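Local coordinates for protein probable oxidoreductase (Pseudomonas aeruginosa, PDB 4B7X) that probably catalyses NADP(H)-dependent oxidation or reduction of a still unassigned substrate, as a member of the medium-chain dehydrogenase/reductase family, at residues 198-203 against 212-217; 6-11 against 102-107; 128-133 against 289-294. One frame throughout, in Å; residues are numbered along the deposited sequence.

Interaction 1: 198-203 against 212-217; sequences GAIDYK and KRECPK. With NAP (NADP nicotinamide-adenine-dinucleotide phosphate), chain T.
A strand-to-helix contact at the rim of the Rossmann-like domain joins Gly198, Ala199 and Ile200, on an outermost strand of the parallel sheet, to Arg213 and Glu214 at the end of helix 207-214. Backbone bonds from Gly198 and Ile200 tie the strand to its neighbour, strand 176-181. Glu214 is bent at chi2 (-77°), which turns its carboxylate to Gly198: OE1 lies 3.6 Å from CA of Gly198, where the absence of a side chain leaves room for it. Its aliphatic part does a different job, CG sitting 4.0 Å from CG1 of Ile200 as the two chains run past each other. Ile200, beta-branched and apolar, suits a strand that must also pack on Leu207 and Leu211 of the helix. Beside it, Arg213 NE donates to Glu214 OE2 at 3.2 Å, on the anti side of the carboxylate, while NH1 forms a salt bridge with Glu205; the guanidinium edge also faces Ala199 O, with NH2 at 3.5 Å. Further along the chain, Asp201 OD1 accepts from Lys203 N in an Asx turn. Tyr202 OH there donates to O1X on the 2'-phosphate of NADP, though the modelled length is doubtfully short, and Lys203 NZ lies 3.6 Å from O2X. A phenol and an ammonium group beside this phosphate are consistent with a preference for NADP(H) over NAD(H).

Interaction 2: 6-11 against 102-107; sequences QINRQY and VQDYFI
Asp104 OD2 is gripped by two donors of one residue: Arg9 N at 2.9 Å, on the anti side of the carboxylate, and Arg9 NE at 3.0 Å, on the syn lone pair. Arg9 NH2 completes a side-on salt bridge by reaching the syn lone pair of OD1 at 3.1 Å. With guanidinium and carboxylate only 14° from coplanar, both bonds run close to the arginine plane. The bend at chi3 (-61°) swings NE and NH2 round to the carboxylate of Asp104, and NH1 is left to pair with Glu314. The arginine, shared between two acids, probably keeps buried Asp104 ionised, and both carboxylates would in turn stabilise its protonated form.

Asn8 holds the neighbouring backbone. Its OD1 accepts from Tyr105 N at 2.7 Å, the donor standing above the carbonyl plane, while its ND2 donates to Gln103 OE1 at 3.2 Å; an asparagine suits this buried place because one short amide both gives and takes. Gln103 NE2 in turn binds Leu100 O, which fixes which way round its amide sits. In the GroES-like N-terminal domain these residues attach strand 7-13, half of a two-stranded antiparallel sheet with strand 26-32, to the chain entering strand 105-108 of the larger sheet. The two run roughly antiparallel, yet Gln10 and Gln103 make just a single bridge.

At one end of the contact, Tyr11 N donates to Val102 O at 2.8 Å, almost straight along the carbonyl (173°), and Val102 CG1 packs at 3.8 Å against Tyr11 CB. At the other, Gln6 crosses Tyr105 at about a right angle, its CD 3.6 Å from the phenol OH, while Lys44 makes a cation-pi contact with the same ring.

Interaction 3: 128-133 against 289-294; sequences SALGMT and EGLKEM. With NAP (NADP nicotinamide-adenine-dinucleotide phosphate), chain T.
With CG anti to its carbonyl carbon (chi1 -74°), Leu130 carries its CD2 methyl towards helix 287-299, and Met294, whose CG instead lies opposite the backbone N (chi1 -174°), reaches out from that helix to meet it. The two side chains overlap alongside one another, running in opposed senses, with Leu130 CD2 3.8 Å from Met294 CG. The same CG comes within 3.2 Å of Ala129 O. Leu291 sits one helical turn earlier and presses CD2 against the backbone, 3.3 Å from Leu130 O.

The receiving chain is a type I beta turn, Ser128 to Gly131, closed by Gly131 N donating to Ser128 O at 2.7 Å; Gly131 is also the N-cap of helix 132-145. The contact thus packs the turn that leads into that helix against helix 287-299 of the Rossmann-like domain, where Met294 also touches Val165 and Ile169 of helix 161-172. Flexible, unbranched Met294 suits a place between several apolar partners, and the leucines each offer a methyl to the other's backbone.

Just beyond the turn, Met132, whose CB is directed away from helix 287-299, places SD 3.4 Å from C5N of the nicotinamide ring of NADP, while Thr133 CG2 approaches the pyrophosphate oxygen O1N at 3.7 Å.

How the interactions relate
Interactions 1 and 3 touch the same NADP molecule at opposite ends: Tyr202 and Lys203 of segment 198-203 reach the 2'-phosphate of the adenosine half, and Met132 of segment 128-133 reaches the nicotinamide, where hydride transfer takes place in this family. The centres of interactions 1 and 3 are 28 Å apart, and the nearest atoms of interactions 1 and 3 are about 17 Å apart. Along the chain interaction 1 is nested inside the long loop that interaction 3 closes. Interaction 2 belongs to the N-terminal domain and closes before either begins; its centre lies 45 Å from that of interaction 1, across the middle of the chain, and 27 Å from that of interaction 3.

Interaction 1: 198-203 against 212-217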
loop_
_atom_site.group_PDB
_atom_site.type_symbol
_atom_site.label_atom_id
_atom_site.label_comp_id
_atom_site.label_asym_id
_atom_site.label_seq_id
_atom_site.Cartn_x
_atom_site.Cartn_y
_atom_site.Cartn_z
ATOM N N GLY H 198 24.549 6.751 -2.771
ATOM C CA GLY H 198 24.807 5.607 -3.637
ATOM C C GLY H 198 23.898 5.589 -4.851
ATOM O O GLY H 198 22.895 6.317 -4.907
ATOM N N ALA H 199 24.245 4.757 -5.828
ATOM C CA ALA H 199 23.448 4.632 -7.040
ATOM C C ALA H 199 23.487 3.211 -7.534
ATOM O O ALA H 199 24.482 2.515 -7.339
ATOM C CB ALA H 199 23.942 5.586 -8.114
ATOM N N ILE H 200 22.394 2.766 -8.143
ATOM C CA ILE H 200 22.334 1.443 -8.766
ATOM C C ILE H 200 21.906 1.605 -10.227
ATOM O O ILE H 200 20.841 2.154 -10.518
ATOM C CB ILE H 200 21.383 0.472 -8.017
ATOM C CG1 ILE H 200 21.811 0.275 -6.555
ATOM C CG2 ILE H 200 21.304 -0.877 -8.723
ATOM C CD1 ILE H 200 20.754 -0.393 -5.694
ATOM N N ASP H 201 22.758 1.138 -11.134
ATOM C CA ASP H 201 22.500 1.163 -12.568
ATOM C C ASP H 201 21.723 -0.085 -12.975
ATOM O O ASP H 201 22.314 -1.134 -13.236
ATOM C CB ASP H 201 23.836 1.246 -13.320
ATOM C CG ASP H 201 23.675 1.517 -14.815
ATOM O OD1 ASP H 201 22.555 1.381 -15.360
ATOM O OD2 ASP H 201 24.699 1.852 -15.451
ATOM N N TYR H 202 20.395 0.033 -13.042
ATOM C CA TYR H 202 19.538 -1.115 -13.356
ATOM C C TYR H 202 19.782 -1.659 -14.774
ATOM O O TYR H 202 19.423 -2.799 -15.084
ATOM C CB TYR H 202 18.055 -0.779 -13.135
ATOM C CG TYR H 202 17.424 0.077 -14.226
ATOM C CD1 TYR H 202 16.854 -0.514 -15.362
ATOM C CD2 TYR H 202 17.389 1.468 -14.123
ATOM C CE1 TYR H 202 16.279 0.255 -16.364
ATOM C CE2 TYR H 202 16.813 2.246 -15.119
ATOM C CZ TYR H 202 16.265 1.634 -16.238
ATOM O OH TYR H 202 15.693 2.386 -17.239
ATOM N N LYS H 203 20.383 -0.841 -15.633
ATOM C CA LYS H 203 20.659 -1.260 -17.008
ATOM C C LYS H 203 21.894 -2.154 -17.111
ATOM O O LYS H 203 21.967 -3.005 -17.994
ATOM C CB LYS H 203 20.785 -0.047 -17.940
ATOM C CG LYS H 203 19.459 0.469 -18.494
ATOM C CD LYS H 203 19.625 1.864 -19.083
ATOM C CE LYS H 203 18.294 2.492 -19.488
ATOM N NZ LYS H 203 18.446 3.945 -19.799
ATOM N N LYS H 212 21.112 -5.199 -2.082
ATOM C CA LYS H 212 21.858 -5.906 -1.039
ATOM C C LYS H 212 23.122 -5.139 -0.656
ATOM O O LYS H 212 23.414 -4.987 0.525
ATOM C CB LYS H 212 22.205 -7.340 -1.479
ATOM C CG LYS H 212 22.893 -8.169 -0.393
ATOM C CD LYS H 212 22.643 -9.667 -0.530
ATOM C CE LYS H 212 23.784 -10.377 -1.239
ATOM N NZ LYS H 212 23.749 -11.845 -0.966
ATOM N N ARG H 213 23.849 -4.637 -1.653
ATOM C CA ARG H 213 25.034 -3.819 -1.399
ATOM C C ARG H 213 24.696 -2.508 -0.712
ATOM O O ARG H 213 25.328 -2.140 0.282
ATOM C CB ARG H 213 25.775 -3.502 -2.690
ATOM C CG ARG H 213 26.824 -2.410 -2.508
ATOM C CD ARG H 213 27.599 -2.136 -3.785
ATOM N NE ARG H 213 26.907 -1.204 -4.663
ATOM C CZ ARG H 213 26.336 -1.541 -5.813
ATOM N NH1 ARG H 213 26.368 -2.802 -6.239
ATOM N NH2 ARG H 213 25.736 -0.608 -6.545
ATOM N N GLU H 214 23.706 -1.804 -1.254
ATOM C CA GLU H 214 23.432 -0.415 -0.859
ATOM C C GLU H 214 22.491 -0.273 0.346
ATOM O O GLU H 214 22.557 0.739 1.063
ATOM C CB GLU H 214 22.907 0.376 -2.063
ATOM C CG GLU H 214 23.938 0.574 -3.170
ATOM C CD GLU H 214 24.965 1.649 -2.851
ATOM O OE1 GLU H 214 24.725 2.471 -1.932
ATOM O OE2 GLU H 214 26.016 1.674 -3.532
ATOM N N CYS H 215 21.656 -1.294 0.566
ATOM C CA CYS H 215 20.704 -1.343 1.698
ATOM C C CYS H 215 20.780 -2.671 2.474
ATOM O O CYS H 215 19.817 -3.470 2.460
ATOM C CB CYS H 215 19.267 -1.129 1.212
ATOM S SG CYS H 215 19.105 0.035 -0.155
ATOM N N PRO H 216 21.914 -2.909 3.176
ATOM C CA PRO H 216 22.113 -4.192 3.850
ATOM C C PRO H 216 21.118 -4.424 4.983
ATOM O O PRO H 216 20.753 -5.575 5.244
ATOM C CB PRO H 216 23.536 -4.085 4.406
ATOM C CG PRO H 216 23.774 -2.623 4.572
ATOM C CD PRO H 216 23.006 -1.956 3.463
ATOM N N LYS H 217 20.686 -3.344 5.636
ATOM C CA LYS H 217 19.716 -3.421 6.732
ATOM C C LYS H 217 18.291 -3.007 6.293
ATOM O O LYS H 217 17.449 -2.624 7.114
ATOM C CB LYS H 217 20.202 -2.593 7.933
ATOM C CG LYS H 217 19.494 -2.894 9.250
ATOM C CD LYS H 217 19.580 -4.367 9.644
ATOM C CE LYS H 217 18.378 -4.805 10.473
ATOM N NZ LYS H 217 18.322 -4.139 11.805
HETATM P PA NAP T . 11.525 11.776 -15.461
HETATM O O1A NAP T . 12.353 13.145 -15.340
HETATM O O2A NAP T . 11.846 10.868 -14.332
HETATM O O5B NAP T . 11.766 11.126 -16.893
HETATM C C5B NAP T . 11.332 9.772 -17.083
HETATM C C4B NAP T . 12.411 8.774 -16.623
HETATM O O4B NAP T . 11.778 7.497 -16.410
HETATM C C3B NAP T . 13.410 8.504 -17.761
HETATM O O3B NAP T . 14.493 9.462 -17.709
HETATM C C2B NAP T . 13.919 7.110 -17.428
HETATM O O2B NAP T . 15.012 7.254 -16.548
HETATM C C1B NAP T . 12.811 6.480 -16.589
HETATM N N9A NAP T . 12.219 5.334 -17.278
HETATM C C8A NAP T . 11.451 5.377 -18.375
HETATM N N7A NAP T . 11.078 4.135 -18.698
HETATM C C5A NAP T . 11.606 3.310 -17.798
HETATM C C6A NAP T . 11.571 1.940 -17.622
HETATM N N6A NAP T . 10.890 1.181 -18.469
HETATM N N1A NAP T . 12.230 1.390 -16.591
HETATM C C2A NAP T . 12.909 2.145 -15.738
HETATM N N3A NAP T . 12.968 3.463 -15.867
HETATM C C4A NAP T . 12.327 4.067 -16.891
HETATM O O3 NAP T . 9.960 12.156 -15.411
HETATM P PN NAP T . 9.338 12.801 -14.074
HETATM O O1N NAP T . 8.619 14.009 -14.505
HETATM O O2N NAP T . 10.349 12.931 -12.990
HETATM O O5D NAP T . 8.299 11.637 -13.749
HETATM C C5D NAP T . 8.655 10.562 -12.891
HETATM C C4D NAP T . 7.418 9.781 -12.398
HETATM O O4D NAP T . 6.567 10.595 -11.533
HETATM C C3D NAP T . 6.536 9.302 -13.549
HETATM O O3D NAP T . 6.091 8.015 -13.181
HETATM C C2D NAP T . 5.348 10.271 -13.540
HETATM O O2D NAP T . 4.164 9.639 -14.065
HETATM C C1D NAP T . 5.190 10.494 -12.051
HETATM N N1N NAP T . 4.486 11.722 -11.646
HETATM C C2N NAP T . 3.469 11.565 -10.704
HETATM C C3N NAP T . 2.750 12.659 -10.250
HETATM C C7N NAP T . 1.646 12.417 -9.207
HETATM O O7N NAP T . 1.062 13.357 -8.683
HETATM N N7N NAP T . 1.440 11.137 -8.875
HETATM C C4N NAP T . 3.073 13.933 -10.733
HETATM C C5N NAP T . 4.101 14.099 -11.673
HETATM C C6N NAP T . 4.816 12.998 -12.134
HETATM P P2B NAP T . 16.303 6.304 -16.696
HETATM O O1X NAP T . 15.744 4.809 -16.883
HETATM O O2X NAP T . 16.989 6.735 -18.095
HETATM O O3X NAP T . 17.204 6.498 -15.549
#

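Interaction 2: 6-11 against 102-107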
loop_
_atom_site.group_PDB
_atom_site.type_symbol
_atom_site.label_atom_id
_atom_site.label_comp_id
_atom_site.label_asym_id
_atom_site.label_seq_id
_atom_site.Cartn_x
_atom_site.Cartn_y
_atom_site.Cartn_z
ATOM N N GLN H 6 -3.145 36.655 -36.578
ATOM C CA GLN H 6 -2.272 35.797 -35.726
ATOM C C GLN H 6 -2.749 34.343 -35.739
ATOM O O GLN H 6 -3.944 34.058 -35.536
ATOM C CB GLN H 6 -2.187 36.342 -34.288
ATOM C CG GLN H 6 -1.284 35.553 -33.335
ATOM C CD GLN H 6 0.202 35.671 -33.651
ATOM O OE1 GLN H 6 0.759 36.772 -33.702
ATOM N NE2 GLN H 6 0.853 34.530 -33.855
ATOM N N ILE H 7 -1.803 33.436 -35.988
ATOM C CA ILE H 7 -2.075 31.995 -35.990
ATOM C C ILE H 7 -1.628 31.328 -34.684
ATOM O O ILE H 7 -0.557 31.627 -34.130
ATOM C CB ILE H 7 -1.506 31.272 -37.249
ATOM C CG1 ILE H 7 -2.625 30.917 -38.232
ATOM C CG2 ILE H 7 -0.813 29.963 -36.893
ATOM C CD1 ILE H 7 -3.311 32.103 -38.866
ATOM N N ASN H 8 -2.488 30.442 -34.193
ATOM C CA ASN H 8 -2.190 29.641 -33.030
ATOM C C ASN H 8 -2.028 28.184 -33.457
ATOM O O ASN H 8 -2.994 27.497 -33.799
ATOM C CB ASN H 8 -3.270 29.832 -31.953
ATOM C CG ASN H 8 -3.037 28.979 -30.710
ATOM O OD1 ASN H 8 -1.897 28.739 -30.289
ATOM N ND2 ASN H 8 -4.130 28.517 -30.116
ATOM N N ARG H 9 -0.781 27.731 -33.475
ATOM C CA ARG H 9 -0.487 26.336 -33.784
ATOM C C ARG H 9 -0.828 25.458 -32.579
ATOM O O ARG H 9 -0.583 25.836 -31.435
ATOM C CB ARG H 9 0.983 26.159 -34.156
ATOM C CG ARG H 9 1.442 26.974 -35.357
ATOM C CD ARG H 9 2.949 26.849 -35.532
ATOM N NE ARG H 9 3.676 27.352 -34.364
ATOM C CZ ARG H 9 4.945 27.069 -34.083
ATOM N NH1 ARG H 9 5.653 26.285 -34.886
ATOM N NH2 ARG H 9 5.512 27.576 -32.994
ATOM N N GLN H 10 -1.396 24.285 -32.850
ATOM C CA GLN H 10 -1.806 23.371 -31.791
ATOM C C GLN H 10 -1.728 21.914 -32.207
ATOM O O GLN H 10 -2.125 21.546 -33.316
ATOM C CB GLN H 10 -3.218 23.711 -31.290
ATOM C CG GLN H 10 -4.285 23.800 -32.373
ATOM C CD GLN H 10 -5.606 24.322 -31.850
ATOM O OE1 GLN H 10 -5.650 25.304 -31.116
ATOM N NE2 GLN H 10 -6.694 23.660 -32.223
ATOM N N TYR H 11 -1.204 21.083 -31.311
ATOM C CA TYR H 11 -1.292 19.644 -31.503
ATOM C C TYR H 11 -2.595 19.149 -30.902
ATOM O O TYR H 11 -2.899 19.418 -29.738
ATOM C CB TYR H 11 -0.088 18.917 -30.902
ATOM C CG TYR H 11 1.082 18.746 -31.856
ATOM C CD1 TYR H 11 0.986 17.899 -32.956
ATOM C CD2 TYR H 11 2.292 19.413 -31.644
ATOM C CE1 TYR H 11 2.050 17.732 -33.828
ATOM C CE2 TYR H 11 3.363 19.257 -32.514
ATOM C CZ TYR H 11 3.232 18.416 -33.605
ATOM O OH TYR H 11 4.281 18.236 -34.476
ATOM N N VAL H 102 -0.767 22.019 -25.666
ATOM C CA VAL H 102 0.295 21.942 -26.662
ATOM C C VAL H 102 -0.037 22.850 -27.861
ATOM O O VAL H 102 -0.466 22.384 -28.898
ATOM C CB VAL H 102 0.561 20.478 -27.076
ATOM C CG1 VAL H 102 1.779 20.374 -27.993
ATOM C CG2 VAL H 102 0.795 19.628 -25.832
ATOM N N GLN H 103 0.186 24.151 -27.685
ATOM C CA GLN H 103 -0.242 25.203 -28.631
ATOM C C GLN H 103 0.537 26.499 -28.344
ATOM O O GLN H 103 1.131 26.640 -27.276
ATOM C CB GLN H 103 -1.752 25.458 -28.495
ATOM C CG GLN H 103 -2.181 25.843 -27.082
ATOM C CD GLN H 103 -3.681 26.011 -26.926
ATOM O OE1 GLN H 103 -4.407 26.198 -27.902
ATOM N NE2 GLN H 103 -4.154 25.962 -25.676
ATOM N N ASP H 104 0.535 27.448 -29.279
ATOM C CA ASP H 104 1.232 28.726 -29.058
ATOM C C ASP H 104 0.573 29.594 -28.007
ATOM O O ASP H 104 1.257 30.348 -27.308
ATOM C CB ASP H 104 1.300 29.553 -30.339
ATOM C CG ASP H 104 2.252 28.988 -31.340
ATOM O OD1 ASP H 104 3.459 28.908 -31.024
ATOM O OD2 ASP H 104 1.785 28.652 -32.448
ATOM N N TYR H 105 -0.755 29.508 -27.930
ATOM C CA TYR H 105 -1.538 30.432 -27.123
ATOM C C TYR H 105 -2.646 29.731 -26.376
ATOM O O TYR H 105 -3.399 28.949 -26.970
ATOM C CB TYR H 105 -2.178 31.493 -28.012
ATOM C CG TYR H 105 -1.202 32.440 -28.636
ATOM C CD1 TYR H 105 -0.732 33.540 -27.932
ATOM C CD2 TYR H 105 -0.761 32.250 -29.941
ATOM C CE1 TYR H 105 0.164 34.426 -28.506
ATOM C CE2 TYR H 105 0.137 33.125 -30.526
ATOM C CZ TYR H 105 0.598 34.204 -29.800
ATOM O OH TYR H 105 1.498 35.068 -30.362
ATOM N N PHE H 106 -2.752 30.040 -25.084
ATOM C CA PHE H 106 -3.877 29.577 -24.260
ATOM C C PHE H 106 -4.957 30.637 -24.132
ATOM O O PHE H 106 -4.663 31.791 -23.831
ATOM C CB PHE H 106 -3.416 29.183 -22.855
ATOM C CG PHE H 106 -4.550 28.865 -21.905
ATOM C CD1 PHE H 106 -5.214 27.639 -21.973
ATOM C CD2 PHE H 106 -4.952 29.790 -20.939
ATOM C CE1 PHE H 106 -6.254 27.340 -21.098
ATOM C CE2 PHE H 106 -5.991 29.498 -20.059
ATOM C CZ PHE H 106 -6.636 28.267 -20.135
ATOM N N ILE H 107 -6.201 30.217 -24.339
ATOM C CA ILE H 107 -7.388 31.018 -24.035
ATOM C C ILE H 107 -8.341 30.190 -23.169
ATOM O O ILE H 107 -8.747 29.093 -23.577
ATOM C CB ILE H 107 -8.126 31.450 -25.320
ATOM C CG1 ILE H 107 -7.237 32.392 -26.141
ATOM C CG2 ILE H 107 -9.484 32.074 -24.987
ATOM C CD1 ILE H 107 -7.805 32.786 -27.484
#

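Interaction 3: 128-133 against 289-294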
loop_
_atom_site.group_PDB
_atom_site.type_symbol
_atom_site.label_atom_id
_atom_site.label_comp_id
_atom_site.label_asym_id
_atom_site.label_seq_id
_atom_site.Cartn_x
_atom_site.Cartn_y
_atom_site.Cartn_z
ATOM N N SER H 128 9.905 22.704 -13.151
ATOM C CA SER H 128 10.640 21.617 -12.503
ATOM C C SER H 128 10.613 21.793 -10.991
ATOM O O SER H 128 9.550 21.716 -10.395
ATOM C CB SER H 128 12.078 21.524 -13.032
ATOM O OG SER H 128 12.780 22.737 -12.833
ATOM N N ALA H 129 11.774 22.062 -10.396
ATOM C CA ALA H 129 11.919 22.227 -8.955
ATOM C C ALA H 129 10.962 23.249 -8.360
ATOM O O ALA H 129 10.486 23.064 -7.242
ATOM C CB ALA H 129 13.354 22.578 -8.596
ATOM N N LEU H 130 10.682 24.318 -9.108
ATOM C CA LEU H 130 9.731 25.337 -8.663
ATOM C C LEU H 130 8.397 25.206 -9.399
ATOM O O LEU H 130 7.630 26.160 -9.542
ATOM C CB LEU H 130 10.324 26.744 -8.796
ATOM C CG LEU H 130 11.385 27.137 -7.765
ATOM C CD1 LEU H 130 11.816 28.588 -7.953
ATOM C CD2 LEU H 130 10.914 26.919 -6.333
ATOM N N GLY H 131 8.128 24.000 -9.860
ATOM C CA GLY H 131 6.870 23.698 -10.513
ATOM C C GLY H 131 6.296 22.377 -10.045
ATOM O O GLY H 131 6.574 21.898 -8.929
ATOM N N MET H 132 5.505 21.788 -10.926
ATOM C CA MET H 132 4.741 20.590 -10.645
ATOM C C MET H 132 5.599 19.400 -10.165
ATOM O O MET H 132 5.242 18.722 -9.184
ATOM C CB MET H 132 3.941 20.238 -11.897
ATOM C CG MET H 132 2.949 19.108 -11.729
ATOM S SD MET H 132 3.738 17.507 -11.911
ATOM C CE MET H 132 4.082 17.406 -13.668
ATOM N N THR H 133 6.715 19.151 -10.857
ATOM C CA THR H 133 7.584 18.002 -10.548
ATOM C C THR H 133 8.254 18.201 -9.188
ATOM O O THR H 133 8.373 17.265 -8.387
ATOM C CB THR H 133 8.648 17.723 -11.652
ATOM O OG1 THR H 133 9.489 18.861 -11.823
ATOM C CG2 THR H 133 8.008 17.382 -12.995
ATOM N N GLU H 289 3.614 27.573 0.274
ATOM C CA GLU H 289 4.553 27.183 1.331
ATOM C C GLU H 289 5.591 26.178 0.830
ATOM O O GLU H 289 6.729 26.181 1.292
ATOM C CB GLU H 289 3.827 26.607 2.544
ATOM C CG GLU H 289 2.619 27.416 3.001
ATOM C CD GLU H 289 1.303 26.834 2.502
ATOM O OE1 GLU H 289 0.803 25.876 3.140
ATOM O OE2 GLU H 289 0.779 27.329 1.478
ATOM N N GLY H 290 5.186 25.320 -0.106
ATOM C CA GLY H 290 6.090 24.366 -0.743
ATOM C C GLY H 290 7.078 25.071 -1.650
ATOM O O GLY H 290 8.294 24.881 -1.534
ATOM N N LEU H 291 6.549 25.904 -2.538
ATOM C CA LEU H 291 7.362 26.681 -3.461
ATOM C C LEU H 291 8.301 27.629 -2.731
ATOM O O LEU H 291 9.429 27.842 -3.168
ATOM C CB LEU H 291 6.477 27.458 -4.440
ATOM C CG LEU H 291 5.757 26.587 -5.467
ATOM C CD1 LEU H 291 4.770 27.394 -6.303
ATOM C CD2 LEU H 291 6.777 25.876 -6.341
ATOM N N LYS H 292 7.845 28.183 -1.615
ATOM C CA LYS H 292 8.675 29.087 -0.834
ATOM C C LYS H 292 9.879 28.350 -0.244
ATOM O O LYS H 292 11.013 28.782 -0.428
ATOM C CB LYS H 292 7.862 29.792 0.257
ATOM C CG LYS H 292 8.570 30.976 0.892
ATOM C CD LYS H 292 7.902 31.375 2.194
ATOM C CE LYS H 292 8.817 32.256 3.024
ATOM N NZ LYS H 292 8.355 32.318 4.436
ATOM N N GLU H 293 9.641 27.230 0.437
ATOM C CA GLU H 293 10.739 26.494 1.069
ATOM C C GLU H 293 11.728 25.929 0.053
ATOM O O GLU H 293 12.940 25.991 0.267
ATOM C CB GLU H 293 10.237 25.399 2.006
ATOM C CG GLU H 293 11.249 25.076 3.094
ATOM C CD GLU H 293 10.814 23.963 4.021
ATOM O OE1 GLU H 293 10.065 23.056 3.572
ATOM O OE2 GLU H 293 11.235 23.996 5.203
ATOM N N MET H 294 11.204 25.403 -1.054
ATOM C CA MET H 294 12.019 24.906 -2.160
ATOM C C MET H 294 12.939 25.997 -2.692
ATOM O O MET H 294 14.127 25.752 -2.914
ATOM C CB MET H 294 11.123 24.382 -3.282
ATOM C CG MET H 294 11.844 23.704 -4.441
ATOM S SD MET H 294 12.673 22.139 -4.068
ATOM C CE MET H 294 11.362 21.183 -3.307
HETATM P PA NAP T . 11.525 11.776 -15.461
HETATM O O1A NAP T . 12.353 13.145 -15.340
HETATM O O2A NAP T . 11.846 10.868 -14.332
HETATM O O5B NAP T . 11.766 11.126 -16.893
HETATM C C5B NAP T . 11.332 9.772 -17.083
HETATM C C4B NAP T . 12.411 8.774 -16.623
HETATM O O4B NAP T . 11.778 7.497 -16.410
HETATM C C3B NAP T . 13.410 8.504 -17.761
HETATM O O3B NAP T . 14.493 9.462 -17.709
HETATM C C2B NAP T . 13.919 7.110 -17.428
HETATM O O2B NAP T . 15.012 7.254 -16.548
HETATM C C1B NAP T . 12.811 6.480 -16.589
HETATM N N9A NAP T . 12.219 5.334 -17.278
HETATM C C8A NAP T . 11.451 5.377 -18.375
HETATM N N7A NAP T . 11.078 4.135 -18.698
HETATM C C5A NAP T . 11.606 3.310 -17.798
HETATM C C6A NAP T . 11.571 1.940 -17.622
HETATM N N6A NAP T . 10.890 1.181 -18.469
HETATM N N1A NAP T . 12.230 1.390 -16.591
HETATM C C2A NAP T . 12.909 2.145 -15.738
HETATM N N3A NAP T . 12.968 3.463 -15.867
HETATM C C4A NAP T . 12.327 4.067 -16.891
HETATM O O3 NAP T . 9.960 12.156 -15.411
HETATM P PN NAP T . 9.338 12.801 -14.074
HETATM O O1N NAP T . 8.619 14.009 -14.505
HETATM O O2N NAP T . 10.349 12.931 -12.990
HETATM O O5D NAP T . 8.299 11.637 -13.749
HETATM C C5D NAP T . 8.655 10.562 -12.891
HETATM C C4D NAP T . 7.418 9.781 -12.398
HETATM O O4D NAP T . 6.567 10.595 -11.533
HETATM C C3D NAP T . 6.536 9.302 -13.549
HETATM O O3D NAP T . 6.091 8.015 -13.181
HETATM C C2D NAP T . 5.348 10.271 -13.540
HETATM O O2D NAP T . 4.164 9.639 -14.065
HETATM C C1D NAP T . 5.190 10.494 -12.051
HETATM N N1N NAP T . 4.486 11.722 -11.646
HETATM C C2N NAP T . 3.469 11.565 -10.704
HETATM C C3N NAP T . 2.750 12.659 -10.250
HETATM C C7N NAP T . 1.646 12.417 -9.207
HETATM O O7N NAP T . 1.062 13.357 -8.683
HETATM N N7N NAP T . 1.440 11.137 -8.875
HETATM C C4N NAP T . 3.073 13.933 -10.733
HETATM C C5N NAP T . 4.101 14.099 -11.673
HETATM C C6N NAP T . 4.816 12.998 -12.134
HETATM P P2B NAP T . 16.303 6.304 -16.696
HETATM O O1X NAP T . 15.744 4.809 -16.883
HETATM O O2X NAP T . 16.989 6.735 -18.095
HETATM O O3X NAP T . 17.204 6.498 -15.549
#